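Long-range contacts in conserved hypothetical protein (Sulfolobus solfataricus, PDB 2FNA), which binds ADP and magnesium in a P-loop ATPase domain of the AAA+ class and probably hydrolyses ATP, to an end not yet established: residues N55-Y60 / K90-L95; F66-Y71 / F278-H283; L157-A162 / E193-G198. One frame throughout, in Å; residues are numbered along the deposited sequence.

In the fold
Three contacts of one ATP-binding chain illustrate how chemistry follows place in a fold. Contacts 1 and 3 both lie within the ATPase domain, about 25 Å apart between centres. Contacts 1 and 2, both at the surface, involve the chain around strand 58-62, an outermost strand of the parallel sheet. Contact 1, at its entry, joins it to the end of helix 74-91 through an arginine and a proline. Contact 2 links distant parts of the chain: the loop after the strand meets helix 259-282 through direct touches and several bridging waters. Contact 3 is buried, almost all apolar side-chain packing of a turn against helix 158-167, and is nested inside the loop closed by contact 2.

Contact 1. Residues N55-Y60 / K90-L95; sequences NLPYIY and KRLPSL. With EDO (1,2-ethanediol), chain E.
Arg-91, at the end of helix 74-91, reaches across to the chain that leads into strand 58-62. CG stands anti to the backbone N (chi1 170°) and the chain then bends at chi2, which lays the guanidinium over the backbone between Leu-56 and Pro-57. Pro-57 N sits 3.7 Å from Arg-91 CZ, over the centre of one face, with Leu-56 C toward the rim of the same face. At the edge of the group, Arg-91 NH2 donates to Asn-55 O at 2.9 Å; the donor stands well above the carbonyl plane, and the N-H...O angle is 150°. Asn-55 has left helix 43-54 with positive phi, and its carbonyl, at the turn between helix and strand, takes this bond. Leu-92 follows with a looser apolar touch, its CD2 4.3 Å from Pro-57 CG; Leu-88 of helix 74-91 also packs on Pro-57. An ethanediol, probably from the crystallisation liquor, lies beside this junction: Tyr-58 N donates to its O2 at 3.0 Å, and its C1 rests over one face of the Tyr-58 ring. The contact thus ties the loop entering the edge strand of a P-loop fold to helix 74-91 by one guanidinium-to-carbonyl hydrogen bond and mixed polar and apolar packing at an exposed corner.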
loop_
_atom_site.group_PDB
_atom_site.type_symbol
_atom_site.label_atom_id
_atom_site.label_comp_id
_atom_site.label_asym_id
_atom_site.label_seq_id
_atom_site.Cartn_x
_atom_site.Cartn_y
_atom_site.Cartn_z
ATOM N N ASN A 55 9.693 -9.180 16.981
ATOM C CA ASN A 55 10.246 -8.578 18.210
ATOM C C ASN A 55 11.643 -8.008 17.926
ATOM O O ASN A 55 12.627 -8.226 18.657
ATOM C CB ASN A 55 10.286 -9.634 19.337
ATOM C CG ASN A 55 10.527 -9.040 20.710
ATOM O OD1 ASN A 55 10.127 -7.924 20.987
ATOM N ND2 ASN A 55 11.203 -9.789 21.571
ATOM N N LEU A 56 11.726 -7.267 16.834
ATOM C CA LEU A 56 12.947 -6.563 16.466
ATOM C C LEU A 56 12.653 -5.070 16.457
ATOM O O LEU A 56 11.540 -4.668 16.122
ATOM C CB LEU A 56 13.459 -6.993 15.081
ATOM C CG LEU A 56 14.136 -8.367 14.936
ATOM C CD1 LEU A 56 14.311 -8.688 13.454
ATOM C CD2 LEU A 56 15.448 -8.418 15.668
ATOM N N PRO A 57 13.672 -4.248 16.768
ATOM C CA PRO A 57 13.509 -2.810 16.684
ATOM C C PRO A 57 13.093 -2.424 15.268
ATOM O O PRO A 57 13.454 -3.095 14.297
ATOM C CB PRO A 57 14.896 -2.257 16.986
ATOM C CG PRO A 57 15.812 -3.409 17.011
ATOM C CD PRO A 57 15.043 -4.651 17.135
ATOM N N TYR A 58 12.316 -1.366 15.152
ATOM C CA TYR A 58 11.831 -0.960 13.855
ATOM C C TYR A 58 11.465 0.518 13.841
ATOM O O TYR A 58 11.271 1.160 14.902
ATOM C CB TYR A 58 10.627 -1.815 13.447
ATOM C CG TYR A 58 9.380 -1.560 14.273
ATOM C CD1 TYR A 58 9.151 -2.253 15.473
ATOM C CD2 TYR A 58 8.438 -0.617 13.871
ATOM C CE1 TYR A 58 7.998 -2.011 16.255
ATOM C CE2 TYR A 58 7.286 -0.362 14.653
ATOM C CZ TYR A 58 7.076 -1.070 15.826
ATOM O OH TYR A 58 5.946 -0.816 16.560
ATOM N N ILE A 59 11.438 1.036 12.612
ATOM C CA ILE A 59 10.987 2.366 12.256
ATOM C C ILE A 59 9.825 2.134 11.289
ATOM O O ILE A 59 9.982 1.423 10.315
ATOM C CB ILE A 59 12.128 3.121 11.507
ATOM C CG1 ILE A 59 13.216 3.574 12.489
ATOM C CG2 ILE A 59 11.583 4.283 10.658
ATOM C CD1 ILE A 59 12.792 4.636 13.457
ATOM N N TYR A 60 8.661 2.700 11.567
ATOM C CA TYR A 60 7.506 2.495 10.708
ATOM C C TYR A 60 7.064 3.781 10.049
ATOM O O TYR A 60 6.460 4.617 10.700
ATOM C CB TYR A 60 6.352 1.926 11.526
ATOM C CG TYR A 60 5.301 1.252 10.709
ATOM C CD1 TYR A 60 4.490 1.980 9.826
ATOM C CD2 TYR A 60 5.121 -0.127 10.790
ATOM C CE1 TYR A 60 3.527 1.340 9.070
ATOM C CE2 TYR A 60 4.152 -0.763 10.056
ATOM C CZ TYR A 60 3.371 -0.028 9.192
ATOM O OH TYR A 60 2.401 -0.656 8.453
ATOM N N LYS A 90 13.997 4.892 22.562
ATOM C CA LYS A 90 13.444 4.213 23.716
ATOM C C LYS A 90 13.769 2.720 23.706
ATOM O O LYS A 90 14.050 2.161 24.762
ATOM C CB LYS A 90 11.930 4.414 23.799
ATOM C CG LYS A 90 11.530 5.844 24.083
ATOM C CD LYS A 90 10.025 5.995 24.179
ATOM C CE LYS A 90 9.643 7.319 24.836
ATOM N NZ LYS A 90 8.164 7.539 24.841
ATOM N N ARG A 91 13.728 2.070 22.538
ATOM C CA ARG A 91 14.155 0.664 22.436
ATOM C C ARG A 91 15.671 0.499 22.338
ATOM O O ARG A 91 16.203 -0.516 22.785
ATOM C CB ARG A 91 13.502 -0.065 21.251
ATOM C CG ARG A 91 14.130 -1.455 20.977
ATOM C CD ARG A 91 13.111 -2.557 20.730
ATOM N NE ARG A 91 13.752 -3.882 20.720
ATOM C CZ ARG A 91 13.142 -5.014 20.359
ATOM N NH1 ARG A 91 11.862 -5.002 19.985
ATOM N NH2 ARG A 91 13.814 -6.164 20.376
ATOM N N LEU A 92 16.363 1.459 21.731
ATOM C CA LEU A 92 17.815 1.351 21.543
ATOM C C LEU A 92 18.575 2.430 22.323
ATOM O O LEU A 92 19.044 3.398 21.739
ATOM C CB LEU A 92 18.188 1.400 20.051
ATOM C CG LEU A 92 17.823 0.211 19.139
ATOM C CD1 LEU A 92 18.303 0.486 17.717
ATOM C CD2 LEU A 92 18.382 -1.134 19.612
ATOM N N PRO A 93 18.723 2.243 23.653
ATOM C CA PRO A 93 19.498 3.145 24.509
ATOM C C PRO A 93 20.769 3.780 23.903
ATOM O O PRO A 93 21.015 4.963 24.144
ATOM C CB PRO A 93 19.870 2.241 25.688
ATOM C CG PRO A 93 18.683 1.377 25.844
ATOM C CD PRO A 93 18.132 1.148 24.452
ATOM N N SER A 94 21.562 3.016 23.149
ATOM C CA SER A 94 22.836 3.526 22.599
ATOM C C SER A 94 22.670 4.290 21.283
ATOM O O SER A 94 23.663 4.705 20.673
ATOM C CB SER A 94 23.837 2.385 22.385
ATOM O OG SER A 94 23.376 1.455 21.418
ATOM N N LEU A 95 21.430 4.460 20.836
ATOM C CA LEU A 95 21.176 5.180 19.591
ATOM C C LEU A 95 21.344 6.680 19.788
ATOM O O LEU A 95 21.991 7.339 18.984
ATOM C CB LEU A 95 19.774 4.882 19.073
ATOM C CG LEU A 95 19.361 5.502 17.732
ATOM C CD1 LEU A 95 20.412 5.267 16.679
ATOM C CD2 LEU A 95 18.068 4.905 17.305
HETATM C C1 EDO E . 9.271 0.765 17.564
HETATM O O1 EDO E . 8.500 1.968 17.668
HETATM C C2 EDO E . 10.699 0.993 18.041
HETATM O O2 EDO E . 11.471 -0.205 17.829
#

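Contact 2. Residues F66-Y71 / F278-H283; sequences FEERNY and FENFLH
Asn-280 packs its amide against the aliphatic parts of two glutamates, and this is the close part of the contact. Asn-280 OD1 is 3.4 Å from Glu-68 CG, and Asn-280 ND2 is 3.6 Å from Glu-67 CG. A water lies between the two backbones here, near Glu-67 O and Asn-280 O, with more acceptors around it than its two protons can serve.

The loop runs from strand 58-62 to helix 74-91 of the P-loop ATPase domain, and includes a type I turn from Phe-66 to Arg-69. Its partner is the last part of the long helix 259-282, which through Phe-278 and Phe-281 packs against the helices and Trp-337 of the C-terminal region, where a winged helix-turn-helix is predicted. At about 8 Å from the bound magnesium ion, the Glu-67 side chain is near the nucleotide site but too far to be a direct ligand of the metal.

Beyond the amide the contact turns wet, for the carboxylates are reached through water. Asn-280 ND2 donates to two waters, one of which donates to Glu-67 OE1 and the other to Glu-68 OE2, the latter at 2.8 Å. That same OE2 forms a salt bridge with Lys-276, one turn back along the helix. His-283 and Asn-70 are exposed as well. A CG anti to the backbone N (chi1 -167°) carries the imidazole toward the loop, and Asn-70 CB lies over one face, 4.1 Å from the His-283 ring centroid and 16° off the normal, a CH-pi contact. At the ring's edge, His-283 ND1 comes within 3.0 Å of Glu-68 O and is also bonded to the water between the backbones.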
loop_
_atom_site.group_PDB
_atom_site.type_symbol
_atom_site.label_atom_id
_atom_site.label_comp_id
_atom_site.label_asym_id
_atom_site.label_seq_id
_atom_site.Cartn_x
_atom_site.Cartn_y
_atom_site.Cartn_z
ATOM N N PHE A 66 0.431 10.901 3.157
ATOM C CA PHE A 66 0.757 11.834 2.104
ATOM C C PHE A 66 -0.058 11.606 0.842
ATOM O O PHE A 66 0.168 12.293 -0.139
ATOM C CB PHE A 66 2.256 11.750 1.785
ATOM C CG PHE A 66 3.125 12.116 2.939
ATOM C CD1 PHE A 66 3.132 13.418 3.414
ATOM C CD2 PHE A 66 3.915 11.170 3.586
ATOM C CE1 PHE A 66 3.915 13.788 4.511
ATOM C CE2 PHE A 66 4.716 11.540 4.666
ATOM C CZ PHE A 66 4.702 12.876 5.131
ATOM N N GLU A 67 -0.998 10.657 0.861
ATOM C CA GLU A 67 -1.679 10.245 -0.368
ATOM C C GLU A 67 -2.488 11.365 -1.019
ATOM O O GLU A 67 -2.639 11.378 -2.242
ATOM C CB GLU A 67 -2.552 8.997 -0.151
ATOM C CG GLU A 67 -3.811 9.259 0.673
ATOM C CD GLU A 67 -4.461 7.967 1.200
ATOM O OE1 GLU A 67 -4.332 6.911 0.528
ATOM O OE2 GLU A 67 -5.111 8.047 2.283
ATOM N N GLU A 68 -2.976 12.306 -0.213
ATOM C CA GLU A 68 -3.773 13.443 -0.735
ATOM C C GLU A 68 -2.951 14.612 -1.262
ATOM O O GLU A 68 -3.509 15.541 -1.839
ATOM C CB GLU A 68 -4.739 13.944 0.332
ATOM C CG GLU A 68 -5.768 12.909 0.722
ATOM C CD GLU A 68 -6.678 13.362 1.856
ATOM O OE1 GLU A 68 -6.644 14.559 2.215
ATOM O OE2 GLU A 68 -7.423 12.514 2.390
ATOM N N ARG A 69 -1.629 14.548 -1.105
ATOM C CA ARG A 69 -0.715 15.560 -1.639
ATOM C C ARG A 69 -0.079 15.141 -2.940
ATOM O O ARG A 69 0.068 13.957 -3.217
ATOM C CB ARG A 69 0.423 15.805 -0.665
ATOM C CG ARG A 69 0.001 16.220 0.711
ATOM C CD ARG A 69 1.219 16.368 1.577
ATOM N NE ARG A 69 0.845 16.310 2.985
ATOM C CZ ARG A 69 1.657 16.602 3.990
ATOM N NH1 ARG A 69 2.896 16.990 3.748
ATOM N NH2 ARG A 69 1.224 16.507 5.242
ATOM N N ASN A 70 0.350 16.133 -3.706
ATOM C CA ASN A 70 1.056 15.917 -4.966
ATOM C C ASN A 70 2.573 16.020 -4.794
ATOM O O ASN A 70 3.349 15.658 -5.696
ATOM C CB ASN A 70 0.608 16.987 -5.976
ATOM C CG ASN A 70 0.832 16.562 -7.418
ATOM O OD1 ASN A 70 0.676 15.394 -7.767
ATOM N ND2 ASN A 70 1.192 17.525 -8.268
ATOM N N TYR A 71 2.982 16.543 -3.640
ATOM C CA TYR A 71 4.361 16.827 -3.363
ATOM C C TYR A 71 4.573 16.613 -1.876
ATOM O O TYR A 71 3.691 16.911 -1.093
ATOM C CB TYR A 71 4.692 18.274 -3.783
ATOM C CG TYR A 71 6.125 18.655 -3.539
ATOM C CD1 TYR A 71 7.109 18.308 -4.448
ATOM C CD2 TYR A 71 6.509 19.352 -2.386
ATOM C CE1 TYR A 71 8.434 18.629 -4.222
ATOM C CE2 TYR A 71 7.838 19.674 -2.154
ATOM C CZ TYR A 71 8.796 19.305 -3.091
ATOM O OH TYR A 71 10.106 19.621 -2.927
ATOM N N PHE A 278 -10.041 8.051 -6.149
ATOM C CA PHE A 278 -9.884 8.493 -7.515
ATOM C C PHE A 278 -9.557 9.980 -7.570
ATOM O O PHE A 278 -8.819 10.411 -8.437
ATOM C CB PHE A 278 -11.112 8.192 -8.347
ATOM C CG PHE A 278 -10.825 8.125 -9.815
ATOM C CD1 PHE A 278 -9.937 7.172 -10.303
ATOM C CD2 PHE A 278 -11.421 8.994 -10.706
ATOM C CE1 PHE A 278 -9.663 7.077 -11.637
ATOM C CE2 PHE A 278 -11.148 8.896 -12.051
ATOM C CZ PHE A 278 -10.259 7.920 -12.509
ATOM N N GLU A 279 -10.113 10.761 -6.651
ATOM C CA GLU A 279 -9.786 12.194 -6.555
ATOM C C GLU A 279 -8.321 12.391 -6.217
ATOM O O GLU A 279 -7.697 13.270 -6.779
ATOM C CB GLU A 279 -10.645 12.908 -5.512
ATOM C CG GLU A 279 -12.074 13.103 -5.937
ATOM C CD GLU A 279 -12.159 13.855 -7.241
ATOM O OE1 GLU A 279 -11.565 14.957 -7.313
ATOM O OE2 GLU A 279 -12.768 13.320 -8.200
ATOM N N ASN A 280 -7.775 11.578 -5.314
ATOM C CA ASN A 280 -6.329 11.568 -5.078
ATOM C C ASN A 280 -5.531 11.266 -6.349
ATOM O O ASN A 280 -4.529 11.928 -6.622
ATOM C CB ASN A 280 -5.914 10.556 -4.026
ATOM C CG ASN A 280 -6.439 10.873 -2.668
ATOM O OD1 ASN A 280 -6.842 11.989 -2.397
ATOM N ND2 ASN A 280 -6.412 9.891 -1.793
ATOM N N PHE A 281 -5.972 10.269 -7.112
ATOM C CA PHE A 281 -5.380 9.999 -8.418
ATOM C C PHE A 281 -5.438 11.192 -9.367
ATOM O O PHE A 281 -4.498 11.424 -10.100
ATOM C CB PHE A 281 -6.030 8.771 -9.081
ATOM C CG PHE A 281 -5.545 8.513 -10.496
ATOM C CD1 PHE A 281 -4.345 7.849 -10.729
ATOM C CD2 PHE A 281 -6.277 8.965 -11.590
ATOM C CE1 PHE A 281 -3.889 7.634 -12.037
ATOM C CE2 PHE A 281 -5.829 8.760 -12.873
ATOM C CZ PHE A 281 -4.641 8.095 -13.111
ATOM N N LEU A 282 -6.537 11.932 -9.370
ATOM C CA LEU A 282 -6.739 13.017 -10.340
ATOM C C LEU A 282 -6.044 14.330 -9.930
ATOM O O LEU A 282 -6.041 15.307 -10.687
ATOM C CB LEU A 282 -8.240 13.291 -10.533
ATOM C CG LEU A 282 -9.080 12.195 -11.180
ATOM C CD1 LEU A 282 -10.546 12.553 -11.115
ATOM C CD2 LEU A 282 -8.631 11.930 -12.605
ATOM N N HIS A 283 -5.505 14.342 -8.717
ATOM C CA HIS A 283 -4.741 15.447 -8.193
ATOM C C HIS A 283 -3.494 15.572 -9.060
ATOM O O HIS A 283 -2.749 14.598 -9.246
ATOM C CB HIS A 283 -4.375 15.168 -6.733
ATOM C CG HIS A 283 -3.843 16.356 -5.992
ATOM N ND1 HIS A 283 -3.273 16.256 -4.741
ATOM C CD2 HIS A 283 -3.800 17.670 -6.320
ATOM C CE1 HIS A 283 -2.918 17.460 -4.324
ATOM N NE2 HIS A 283 -3.213 18.332 -5.268
HETATM O O HOH W 1 -5.344 7.306 -2.344
HETATM O O HOH W 2 -2.919 13.192 -4.580
HETATM O O HOH W 3 -7.196 10.077 0.944
HETATM O O HOH W 4 -6.175 15.125 -3.322
#

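Contact 3. Residues L157-A162 / E193-G198; sequences LLPALA and ESPLFG
Pro-195 presses its ring against helix 158-167 near its beginning, edging in between Leu-158, Pro-159 and Ala-162. Its CB meets Ala-162 CB at 3.5 Å and also approaches Leu-158 O, while CG lies 3.8 Å from Leu-158 CB. The ring of Pro-159 runs side by side with that of Pro-195, both pointing the same way, and the two CG atoms stand 4.2 Å apart. Because Leu-158 and Ala-162 are one helical turn apart, their CB atoms present neighbouring points of one helix face to the proline.

Leu-196 comes in beside it by a different route. Its first bond does not aim at the helix, but CG lies anti to the carbonyl carbon (chi1 -63°). A chi2 near 180° sends CD1 out along the chain to within 4.3 Å of Leu-158 CD2, and the other branch, CD2, lies against Ala-162 CA at 3.7 Å. Pro-195 and Leu-196 occupy the central positions of a type I turn from Ser-194 to Phe-197, closed by a bond from Phe-197 N to Ser-194 O, which lets consecutive side chains address the same helix face. The Ser-194 hydroxyl lies within hydrogen-bonding reach of Arg-188 O and Asp-191 O, with one proton to share between them. A loop of the P-loop ATPase domain is thereby packed on a helix beside the parallel sheet: Leu-161, which also touches Leu-196 CD2, packs on Phe-173 and Met-175 of strand 171-177.

Contact between the two segments is therefore a matter of shape: methyl groups and proline rings meet, the helix amides of Leu-161 and Ala-162 are satisfied within their own turn, and the hold depends on close apolar packing and not on directional polar bonds.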
loop_
_atom_site.group_PDB
_atom_site.type_symbol
_atom_site.label_atom_id
_atom_site.label_comp_id
_atom_site.label_asym_id
_atom_site.label_seq_id
_atom_site.Cartn_x
_atom_site.Cartn_y
_atom_site.Cartn_z
ATOM N N LEU A 157 16.605 9.020 -2.298
ATOM C CA LEU A 157 16.994 8.038 -1.298
ATOM C C LEU A 157 17.629 6.789 -1.878
ATOM O O LEU A 157 18.134 5.958 -1.129
ATOM C CB LEU A 157 15.782 7.628 -0.466
ATOM C CG LEU A 157 15.120 8.737 0.361
ATOM C CD1 LEU A 157 13.828 8.170 0.994
ATOM C CD2 LEU A 157 16.041 9.288 1.426
ATOM N N LEU A 158 17.644 6.653 -3.200
ATOM C CA LEU A 158 18.066 5.401 -3.798
ATOM C C LEU A 158 19.516 5.045 -3.508
ATOM O O LEU A 158 19.791 3.899 -3.215
ATOM C CB LEU A 158 17.769 5.364 -5.304
ATOM C CG LEU A 158 16.306 5.396 -5.754
ATOM C CD1 LEU A 158 16.180 5.328 -7.292
ATOM C CD2 LEU A 158 15.481 4.298 -5.126
ATOM N N PRO A 159 20.457 6.005 -3.646
ATOM C CA PRO A 159 21.846 5.652 -3.346
ATOM C C PRO A 159 22.041 5.158 -1.907
ATOM O O PRO A 159 22.796 4.236 -1.679
ATOM C CB PRO A 159 22.608 6.944 -3.610
ATOM C CG PRO A 159 21.738 7.722 -4.533
ATOM C CD PRO A 159 20.338 7.384 -4.131
ATOM N N ALA A 160 21.337 5.760 -0.963
ATOM C CA ALA A 160 21.350 5.310 0.434
ATOM C C ALA A 160 20.748 3.908 0.616
ATOM O O ALA A 160 21.278 3.080 1.336
ATOM C CB ALA A 160 20.610 6.309 1.285
ATOM N N LEU A 161 19.637 3.651 -0.056
ATOM C CA LEU A 161 19.037 2.312 -0.037
ATOM C C LEU A 161 19.971 1.260 -0.587
ATOM O O LEU A 161 20.018 0.156 -0.054
ATOM C CB LEU A 161 17.735 2.304 -0.840
ATOM C CG LEU A 161 16.611 3.149 -0.255
ATOM C CD1 LEU A 161 15.398 3.205 -1.169
ATOM C CD2 LEU A 161 16.235 2.601 1.115
ATOM N N ALA A 162 20.701 1.603 -1.663
ATOM C CA ALA A 162 21.657 0.683 -2.288
ATOM C C ALA A 162 22.869 0.464 -1.382
ATOM O O ALA A 162 23.365 -0.646 -1.254
ATOM C CB ALA A 162 22.115 1.225 -3.635
ATOM N N GLU A 193 21.418 2.082 -14.830
ATOM C CA GLU A 193 22.358 2.955 -14.130
ATOM C C GLU A 193 21.876 3.351 -12.728
ATOM O O GLU A 193 22.570 4.067 -12.002
ATOM C CB GLU A 193 22.705 4.185 -14.992
ATOM C CG GLU A 193 21.786 5.404 -14.886
ATOM C CD GLU A 193 22.368 6.602 -15.629
ATOM O OE1 GLU A 193 22.480 6.552 -16.877
ATOM O OE2 GLU A 193 22.728 7.591 -14.960
ATOM N N SER A 194 20.700 2.864 -12.338
ATOM C CA SER A 194 20.155 3.160 -11.038
ATOM C C SER A 194 20.774 2.296 -9.936
ATOM O O SER A 194 21.231 1.166 -10.188
ATOM C CB SER A 194 18.633 3.026 -11.050
ATOM O OG SER A 194 18.213 1.703 -10.824
ATOM N N PRO A 195 20.819 2.839 -8.709
ATOM C CA PRO A 195 21.491 2.205 -7.571
ATOM C C PRO A 195 21.010 0.813 -7.191
ATOM O O PRO A 195 21.816 0.023 -6.764
ATOM C CB PRO A 195 21.194 3.171 -6.422
ATOM C CG PRO A 195 21.035 4.479 -7.078
ATOM C CD PRO A 195 20.263 4.149 -8.317
ATOM N N LEU A 196 19.714 0.527 -7.334
ATOM C CA LEU A 196 19.173 -0.796 -7.014
ATOM C C LEU A 196 19.025 -1.732 -8.222
ATOM O O LEU A 196 18.542 -2.840 -8.057
ATOM C CB LEU A 196 17.801 -0.667 -6.338
ATOM C CG LEU A 196 17.750 0.057 -4.987
ATOM C CD1 LEU A 196 16.315 0.139 -4.465
ATOM C CD2 LEU A 196 18.649 -0.659 -3.978
ATOM N N PHE A 197 19.485 -1.330 -9.408
ATOM C CA PHE A 197 19.363 -2.189 -10.567
ATOM C C PHE A 197 20.031 -3.551 -10.346
ATOM O O PHE A 197 21.157 -3.606 -9.884
ATOM C CB PHE A 197 19.956 -1.548 -11.806
ATOM C CG PHE A 197 19.725 -2.361 -13.051
ATOM C CD1 PHE A 197 18.487 -2.339 -13.687
ATOM C CD2 PHE A 197 20.717 -3.189 -13.555
ATOM C CE1 PHE A 197 18.256 -3.112 -14.825
ATOM C CE2 PHE A 197 20.486 -3.956 -14.706
ATOM C CZ PHE A 197 19.247 -3.905 -15.330
ATOM N N GLY A 198 19.335 -4.637 -10.696
ATOM C CA GLY A 198 19.945 -5.963 -10.712
ATOM C C GLY A 198 19.967 -6.665 -9.367
ATOM O O GLY A 198 20.445 -7.793 -9.264
#